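Local coordinates for protein glycosyl transferase (Staphylococcus aureus, PDB 5TZJ) that is a glycosyltransferase family 2 protein, probably of GT-A-type fold, with uridine-diphosphate-N-acetylglucosamine bound in a pocket, at residues 58-63 against 81-86; 74-79 against 169-174; 141-146 against 242-247. One frame throughout, in Å; residues are numbered along the deposited sequence.

Contacts 1 and 2 are neighbours, their centres about 15 Å apart: strand 59-63 and helix 72-81 follow each other in the chain, and the helix that carries 74-79 of contact 2 ends at Q81 of contact 1, so the segments of the two alternate. Contact 2 is the one at the ligand, with R75 hydrogen-bonded to uridine-diphosphate-N-acetylglucosamine. Contact 1 lies at the surface, the side chain of S62 being about 11 Å from the same ligand. Contact 3 stands apart, its centre about 26 Å from that of contact 2 and on the opposite side of the chain's centre; it joins the family 2 region to the TarS linker region. Its nearest atoms stay about 16 Å from those of either other contact.

Contact 1: residues 58-63 against 81-86; sequences NLKVSQ and QAEGEF
K60 reaches from strand 59-63 to Q81 and E83, where helix 72-81 ends, within the beta-alpha-beta crossover that runs from this strand to strand 86-89 in the Rossmann-like sheet of the family 2 region, consistent with a GT-A-type fold. The crossover spans strands 33-39 and 3-9 of the sheet. From CB the lysine points at the opposite segment; chi1 of -73° sets CG beside its own backbone N, and CG and CD then run extended, acting as a spacer that approaches no atom of 81-86 closely. CE is the first to arrive, 4.0 Å from E83 OE1. NZ ends the chain in polar company: it donates to the carbonyl O of Q81 at 3.1 Å, from above the carbonyl plane, and forms a salt bridge at 3.2 Å with E83 OE1, which offers its anti lone pair. The K60 and E83 side chains cross at about a right angle. E34, on strand 33-39, adds a further salt bridge to K60, and its other carboxylate oxygen accepts the backbone N-H of E83, so one acid ties lysine and loop together. Two residues along the strand, a water between S62 and Q81 OE1 lies 3.0 Å from S62 OG.

Contact 2: residues 74-79 against 169-174; sequences PRNVAL and FPEELK. With UD1 (uridine-diphosphate-N-acetylglucosamine), chain C.
F169 meets N76 through its backbone and R75 through its ring. Its N-H donates to N76 OD1 at 2.9 Å, in the carbonyl plane and on a lone pair, while its carbonyl O accepts from N76 ND2 at 2.7 Å. One helical side-chain amide thus grips both backbone polar atoms of this residue, which fixes the rotation of the amide. R75 lies over one face of the F169 ring: its CD sits 3.9 Å from the ring centroid in a CH-pi contact, offset toward the rim. F181 stacks on the same ring and F89 meets it edge-to-face. Two residues on, E171 extends its carboxylate back to the helix, where OE2 takes the second N-H of N76 ND2 at 2.8 Å in an almost straight bond (173°), amide and carboxylate being nearly coplanar. At the end of the segment, K174 O lies 3.7 Å from ligand atom C6'. With CG beside its backbone N (chi1 -62°) and the chain extended to NE, R75 passes over the ring and donates from NH2 to ligand O4' at 2.8 Å; D91 and E177 hold its guanidinium by salt bridges. P74, R75 and K174 line part of the uridine-diphosphate-N-acetylglucosamine pocket.

Contact 3: residues 141-146 against 242-247; sequences TLLNSR and KDQILA
An ST turn headed by T141 presents L142 and L143 to I245 and Q244 of helix 239-256, an apolar join between the family 2 region and the TarS linker region. T141 OG1 accepts the backbone N-H of L143 at 3.1 Å, which defines the turn, and a weaker bond from the N-H of N144 goes to the same hydroxyl. Two side chains close the loop from the other end: N144 OD1 receives the T141 N-H at 2.9 Å, with the donor well above the carbonyl plane, and S145 OG donates to T141 O at 2.7 Å. The loop is therefore braced by its own polar groups, while its two leucines face the helix. L142 CD1 meets both branches of I245, 3.8 Å from its CD1 and 3.9 Å from its CG2. L142 also touches Y186 and L187 of helix 177-188, and I245 touches I232 of helix 218-233, so the pair lies among these helices. L143 lies further out, at the surface. With CG beside its backbone N (chi1 -62°), CD1 carries on the extended chain and the other methyl, CD2, turns to I245, 3.6 Å from its CG1; the two side chains cross at about a right angle. The same L143 CD2 methyl also rests on the aliphatic base of Q244, 3.8 Å from its CB.

Contact 1: residues 58-63 against 81-86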
# COMPACT_ATOMS: atom_id res chain seq x y z
N ASN A 58 -20.09 1.34 19.88
CA ASN A 58 -20.72 0.18 19.27
C ASN A 58 -19.60 -0.81 18.94
O ASN A 58 -18.90 -0.66 17.94
CB ASN A 58 -21.47 0.60 18.02
CG ASN A 58 -22.47 -0.41 17.58
OD1 ASN A 58 -22.60 -1.46 18.20
ND2 ASN A 58 -23.22 -0.09 16.52
N LEU A 59 -19.42 -1.82 19.76
CA LEU A 59 -18.16 -2.55 19.75
C LEU A 59 -18.38 -4.00 19.34
O LEU A 59 -19.32 -4.65 19.81
CB LEU A 59 -17.54 -2.45 21.14
CG LEU A 59 -16.05 -2.54 21.35
CD1 LEU A 59 -15.63 -2.34 22.82
CD2 LEU A 59 -15.66 -3.85 20.91
N LYS A 60 -17.54 -4.51 18.45
CA LYS A 60 -17.48 -5.93 18.14
C LYS A 60 -16.05 -6.41 18.38
O LYS A 60 -15.12 -5.88 17.76
CB LYS A 60 -17.90 -6.22 16.69
CG LYS A 60 -19.36 -6.08 16.38
CD LYS A 60 -19.59 -6.32 14.89
CE LYS A 60 -21.07 -6.23 14.53
NZ LYS A 60 -21.27 -5.92 13.07
N VAL A 61 -15.88 -7.39 19.26
CA VAL A 61 -14.56 -7.94 19.60
C VAL A 61 -14.55 -9.43 19.31
O VAL A 61 -15.46 -10.17 19.73
CB VAL A 61 -14.19 -7.73 21.10
CG1 VAL A 61 -12.83 -8.33 21.44
CG2 VAL A 61 -14.17 -6.31 21.43
N SER A 62 -13.49 -9.90 18.66
CA SER A 62 -13.24 -11.32 18.66
C SER A 62 -11.73 -11.50 18.63
O SER A 62 -10.97 -10.54 18.47
CB SER A 62 -13.92 -12.01 17.48
OG SER A 62 -13.37 -11.53 16.27
N GLN A 63 -11.30 -12.75 18.82
CA GLN A 63 -9.87 -13.03 18.91
C GLN A 63 -9.57 -14.33 18.20
O GLN A 63 -10.26 -15.33 18.42
CB GLN A 63 -9.42 -13.10 20.38
CG GLN A 63 -7.97 -13.54 20.59
CD GLN A 63 -7.64 -13.65 22.07
OE1 GLN A 63 -8.15 -14.55 22.77
NE2 GLN A 63 -6.79 -12.75 22.57
N GLN A 81 -17.47 -9.46 9.28
CA GLN A 81 -18.41 -9.08 10.35
C GLN A 81 -19.00 -7.70 10.13
O GLN A 81 -20.07 -7.39 10.67
CB GLN A 81 -17.73 -9.10 11.72
CG GLN A 81 -17.24 -10.48 12.20
CD GLN A 81 -16.24 -10.41 13.37
OE1 GLN A 81 -15.77 -9.34 13.73
NE2 GLN A 81 -15.92 -11.57 13.94
N ALA A 82 -18.32 -6.86 9.36
CA ALA A 82 -18.67 -5.45 9.23
C ALA A 82 -20.04 -5.25 8.59
O ALA A 82 -20.33 -5.83 7.53
CB ALA A 82 -17.59 -4.75 8.42
N GLU A 83 -20.84 -4.38 9.20
CA GLU A 83 -22.15 -4.03 8.70
C GLU A 83 -22.27 -2.59 8.21
O GLU A 83 -23.32 -2.21 7.70
CB GLU A 83 -23.20 -4.28 9.79
CG GLU A 83 -23.52 -5.75 9.99
CD GLU A 83 -24.62 -5.99 11.02
OE1 GLU A 83 -24.31 -5.97 12.23
OE2 GLU A 83 -25.79 -6.18 10.60
N GLY A 84 -21.22 -1.76 8.35
CA GLY A 84 -21.32 -0.38 7.91
C GLY A 84 -21.37 -0.25 6.39
O GLY A 84 -20.90 -1.13 5.66
N GLU A 85 -21.97 0.85 5.91
CA GLU A 85 -22.01 1.07 4.46
C GLU A 85 -20.60 1.26 3.88
O GLU A 85 -20.35 0.89 2.72
CB GLU A 85 -22.90 2.26 4.11
CG GLU A 85 -23.28 2.34 2.62
CD GLU A 85 -24.28 3.44 2.29
OE1 GLU A 85 -24.21 4.54 2.89
OE2 GLU A 85 -25.14 3.20 1.41
N PHE A 86 -19.69 1.79 4.69
CA PHE A 86 -18.29 2.03 4.36
C PHE A 86 -17.41 1.44 5.45
O PHE A 86 -17.83 1.37 6.61
CB PHE A 86 -18.06 3.54 4.26
CG PHE A 86 -18.66 4.14 3.03
CD1 PHE A 86 -19.96 4.61 3.03
CD2 PHE A 86 -17.93 4.20 1.86
CE1 PHE A 86 -20.51 5.13 1.89
CE2 PHE A 86 -18.48 4.72 0.72
CZ PHE A 86 -19.77 5.19 0.73
O HOH W 1 -14.81 -8.90 16.03

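Contact 2: residues 74-79 against 169-174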
# COMPACT_ATOMS: atom_id res chain seq x y z
N PRO A 74 -6.75 -10.84 10.47
CA PRO A 74 -7.71 -10.13 11.34
C PRO A 74 -8.52 -9.09 10.60
O PRO A 74 -9.69 -8.89 10.97
CB PRO A 74 -6.83 -9.51 12.44
CG PRO A 74 -5.44 -9.83 12.14
CD PRO A 74 -5.39 -10.84 11.03
N ARG A 75 -7.97 -8.42 9.56
CA ARG A 75 -8.82 -7.44 8.89
C ARG A 75 -9.88 -8.14 8.04
O ARG A 75 -11.03 -7.68 7.98
CB ARG A 75 -8.02 -6.43 8.03
CG ARG A 75 -7.00 -5.52 8.77
CD ARG A 75 -6.17 -4.70 7.72
NE ARG A 75 -5.24 -3.74 8.32
CZ ARG A 75 -4.01 -3.53 7.86
NH1 ARG A 75 -3.60 -4.25 6.83
NH2 ARG A 75 -3.20 -2.63 8.43
N ASN A 76 -9.52 -9.27 7.43
CA ASN A 76 -10.48 -10.09 6.67
C ASN A 76 -11.61 -10.60 7.56
O ASN A 76 -12.79 -10.55 7.17
CB ASN A 76 -9.77 -11.29 6.04
CG ASN A 76 -8.85 -10.87 4.89
OD1 ASN A 76 -9.01 -9.77 4.35
ND2 ASN A 76 -7.95 -11.75 4.48
N VAL A 77 -11.28 -11.10 8.75
CA VAL A 77 -12.33 -11.54 9.69
C VAL A 77 -13.23 -10.38 10.04
O VAL A 77 -14.47 -10.51 10.04
CB VAL A 77 -11.68 -12.15 10.95
CG1 VAL A 77 -12.75 -12.51 12.01
CG2 VAL A 77 -10.74 -13.30 10.57
N ALA A 78 -12.63 -9.21 10.28
CA ALA A 78 -13.42 -8.03 10.62
C ALA A 78 -14.28 -7.59 9.44
O ALA A 78 -15.42 -7.15 9.63
CB ALA A 78 -12.51 -6.87 11.04
N LEU A 79 -13.71 -7.62 8.23
CA LEU A 79 -14.46 -7.15 7.07
C LEU A 79 -15.74 -7.98 6.87
O LEU A 79 -16.82 -7.42 6.59
CB LEU A 79 -13.56 -7.18 5.82
CG LEU A 79 -14.13 -6.62 4.51
CD1 LEU A 79 -14.71 -5.22 4.71
CD2 LEU A 79 -13.03 -6.64 3.40
N PHE A 169 -7.53 -9.07 1.95
CA PHE A 169 -6.10 -9.02 2.20
C PHE A 169 -5.49 -10.41 2.05
O PHE A 169 -6.07 -11.40 2.53
CB PHE A 169 -5.82 -8.50 3.63
CG PHE A 169 -6.24 -7.06 3.83
CD1 PHE A 169 -5.41 -6.02 3.41
CD2 PHE A 169 -7.46 -6.75 4.40
CE1 PHE A 169 -5.77 -4.71 3.58
CE2 PHE A 169 -7.83 -5.42 4.55
CZ PHE A 169 -6.96 -4.39 4.13
N PRO A 170 -4.32 -10.53 1.43
CA PRO A 170 -3.56 -11.79 1.57
C PRO A 170 -3.28 -12.06 3.04
O PRO A 170 -2.99 -11.14 3.80
CB PRO A 170 -2.26 -11.51 0.80
CG PRO A 170 -2.66 -10.43 -0.19
CD PRO A 170 -3.66 -9.57 0.53
N GLU A 171 -3.35 -13.32 3.44
CA GLU A 171 -3.14 -13.70 4.82
C GLU A 171 -1.77 -14.37 5.01
O GLU A 171 -1.17 -14.84 4.05
CB GLU A 171 -4.28 -14.62 5.26
CG GLU A 171 -5.65 -13.95 5.03
CD GLU A 171 -6.79 -14.76 5.61
OE1 GLU A 171 -6.57 -15.94 5.88
OE2 GLU A 171 -7.91 -14.22 5.80
N GLU A 172 -1.31 -14.43 6.27
CA GLU A 172 0.03 -14.97 6.64
C GLU A 172 1.18 -14.24 5.93
O GLU A 172 2.12 -14.86 5.43
CB GLU A 172 0.11 -16.48 6.37
CG GLU A 172 -0.32 -17.31 7.56
CD GLU A 172 -0.32 -18.80 7.28
OE1 GLU A 172 -1.00 -19.55 8.02
OE2 GLU A 172 0.38 -19.22 6.33
N LEU A 173 1.12 -12.92 5.90
CA LEU A 173 2.11 -12.12 5.18
C LEU A 173 2.37 -10.88 6.01
O LEU A 173 1.44 -10.10 6.31
CB LEU A 173 1.60 -11.79 3.77
CG LEU A 173 2.42 -10.77 3.04
CD1 LEU A 173 3.76 -11.41 2.66
CD2 LEU A 173 1.62 -10.30 1.81
N LYS A 174 3.64 -10.70 6.41
CA LYS A 174 3.95 -9.65 7.37
C LYS A 174 3.67 -8.25 6.81
O LYS A 174 3.22 -7.36 7.55
CB LYS A 174 5.41 -9.75 7.84
CG LYS A 174 5.77 -11.09 8.50
CD LYS A 174 5.49 -11.09 9.99
CE LYS A 174 5.82 -12.43 10.60
NZ LYS A 174 5.64 -12.43 12.08
C1' UD1 C . 2.17 -0.17 7.96
C2' UD1 C . 0.80 0.13 7.36
C3' UD1 C . -0.12 -0.94 7.83
C4' UD1 C . 0.27 -2.18 7.10
C5' UD1 C . 1.62 -2.63 7.65
C6' UD1 C . 2.11 -3.86 6.94
C7' UD1 C . 0.66 2.60 6.93
C8' UD1 C . 1.49 2.39 5.68
N2' UD1 C . 0.34 1.48 7.78
O1' UD1 C . 2.04 -0.05 9.33
O3' UD1 C . -1.52 -0.59 7.66
O4' UD1 C . -0.72 -3.17 7.27
O5' UD1 C . 2.63 -1.55 7.51
O6' UD1 C . 1.90 -3.71 5.55
O7' UD1 C . 0.30 3.68 7.25
N1 UD1 C . -1.11 -6.71 13.51
C2 UD1 C . -1.93 -7.95 13.58
N3 UD1 C . -1.28 -9.29 13.62
C4 UD1 C . 0.18 -9.36 13.59
C5 UD1 C . 1.00 -8.11 13.50
C6 UD1 C . 0.34 -6.79 13.45
O2 UD1 C . -3.10 -7.86 13.60
O4 UD1 C . 0.70 -10.43 13.63
C1B UD1 C . -1.78 -5.44 13.41
C2B UD1 C . -1.18 -4.27 14.37
O2' UD1 C . -1.75 -4.43 15.73
C3B UD1 C . -1.52 -3.14 13.75
C4B UD1 C . -1.55 -3.47 12.25
O4B UD1 C . -1.61 -5.01 12.16
O3B UD1 C . -2.92 -2.71 14.11
C5B UD1 C . -0.41 -3.05 11.51
O5B UD1 C . 0.74 -3.63 12.05
PA UD1 C . 1.98 -2.61 12.42
O1A UD1 C . 3.01 -3.32 13.26
O2A UD1 C . 1.44 -1.38 13.12
O3A UD1 C . 2.58 -2.18 10.93
PB UD1 C . 3.09 -0.69 10.42
O1B UD1 C . 3.25 0.32 11.54
O2B UD1 C . 4.46 -1.04 9.87

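Contact 3: residues 141-146 against 242-247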
# COMPACT_ATOMS: atom_id res chain seq x y z
N THR A 141 -8.19 9.87 -10.59
CA THR A 141 -7.95 8.61 -11.28
C THR A 141 -6.52 8.13 -11.02
O THR A 141 -5.65 8.87 -10.55
CB THR A 141 -8.18 8.72 -12.80
OG1 THR A 141 -7.01 9.26 -13.43
CG2 THR A 141 -9.37 9.65 -13.11
N LEU A 142 -6.31 6.85 -11.33
CA LEU A 142 -5.00 6.25 -11.23
C LEU A 142 -4.00 6.94 -12.12
O LEU A 142 -2.80 6.94 -11.81
CB LEU A 142 -5.06 4.77 -11.61
CG LEU A 142 -5.56 3.80 -10.55
CD1 LEU A 142 -5.82 2.40 -11.15
CD2 LEU A 142 -4.55 3.71 -9.40
N LEU A 143 -4.45 7.58 -13.21
CA LEU A 143 -3.54 8.19 -14.16
C LEU A 143 -3.49 9.70 -14.08
O LEU A 143 -2.66 10.31 -14.75
CB LEU A 143 -3.91 7.78 -15.60
CG LEU A 143 -3.85 6.30 -15.97
CD1 LEU A 143 -4.31 6.11 -17.42
CD2 LEU A 143 -2.43 5.77 -15.75
N ASN A 144 -4.35 10.36 -13.30
CA ASN A 144 -4.23 11.82 -13.28
C ASN A 144 -3.90 12.33 -11.89
O ASN A 144 -4.02 13.52 -11.61
CB ASN A 144 -5.48 12.51 -13.85
CG ASN A 144 -6.70 12.43 -12.92
OD1 ASN A 144 -6.63 12.03 -11.74
ND2 ASN A 144 -7.85 12.85 -13.46
N SER A 145 -3.47 11.43 -11.00
CA SER A 145 -3.17 11.80 -9.63
C SER A 145 -2.07 10.87 -9.15
O SER A 145 -1.70 9.92 -9.84
CB SER A 145 -4.41 11.68 -8.74
OG SER A 145 -4.67 10.28 -8.49
N ARG A 146 -1.58 11.12 -7.94
CA ARG A 146 -0.56 10.27 -7.35
C ARG A 146 -1.15 9.25 -6.38
O ARG A 146 -0.45 8.82 -5.46
CB ARG A 146 0.49 11.11 -6.62
CG ARG A 146 0.92 12.37 -7.33
CD ARG A 146 2.31 12.19 -7.92
NE ARG A 146 3.24 11.73 -6.90
CZ ARG A 146 4.41 11.19 -7.18
NH1 ARG A 146 4.79 11.08 -8.45
NH2 ARG A 146 5.21 10.75 -6.21
N LYS A 242 -4.53 0.24 -19.13
CA LYS A 242 -3.96 -0.80 -18.26
C LYS A 242 -2.45 -0.77 -18.30
O LYS A 242 -1.79 -0.84 -17.25
CB LYS A 242 -4.44 -2.19 -18.69
CG LYS A 242 -5.89 -2.48 -18.48
CD LYS A 242 -6.34 -3.41 -19.62
CE LYS A 242 -6.52 -4.74 -19.13
NZ LYS A 242 -7.01 -5.72 -20.14
N ASP A 243 -1.87 -0.67 -19.52
CA ASP A 243 -0.41 -0.59 -19.64
C ASP A 243 0.10 0.62 -18.90
O ASP A 243 1.13 0.55 -18.20
CB ASP A 243 0.02 -0.48 -21.11
CG ASP A 243 0.05 -1.83 -21.85
OD1 ASP A 243 -0.34 -2.89 -21.25
OD2 ASP A 243 0.50 -1.84 -23.03
N GLN A 244 -0.61 1.74 -19.03
CA GLN A 244 -0.17 2.98 -18.40
C GLN A 244 -0.25 2.88 -16.89
O GLN A 244 0.65 3.38 -16.19
CB GLN A 244 -1.02 4.15 -18.89
CG GLN A 244 -0.24 5.10 -19.77
CD GLN A 244 1.00 5.69 -19.05
OE1 GLN A 244 1.03 5.82 -17.82
NE2 GLN A 244 2.02 6.01 -19.83
N ILE A 245 -1.30 2.24 -16.35
CA ILE A 245 -1.36 2.02 -14.89
C ILE A 245 -0.22 1.09 -14.42
O ILE A 245 0.45 1.35 -13.41
CB ILE A 245 -2.74 1.49 -14.50
CG1 ILE A 245 -3.78 2.60 -14.70
CG2 ILE A 245 -2.78 0.90 -13.03
CD1 ILE A 245 -5.18 2.02 -14.90
N LEU A 246 -0.01 -0.01 -15.11
CA LEU A 246 1.13 -0.87 -14.76
C LEU A 246 2.45 -0.11 -14.77
O LEU A 246 3.25 -0.22 -13.83
CB LEU A 246 1.19 -2.05 -15.70
CG LEU A 246 2.14 -3.20 -15.38
CD1 LEU A 246 2.06 -3.67 -13.88
CD2 LEU A 246 1.74 -4.41 -16.29
N ALA A 247 2.69 0.72 -15.82
CA ALA A 247 3.91 1.51 -15.84
C ALA A 247 4.01 2.41 -14.62
O ALA A 247 5.08 2.50 -14.01
CB ALA A 247 4.00 2.36 -17.14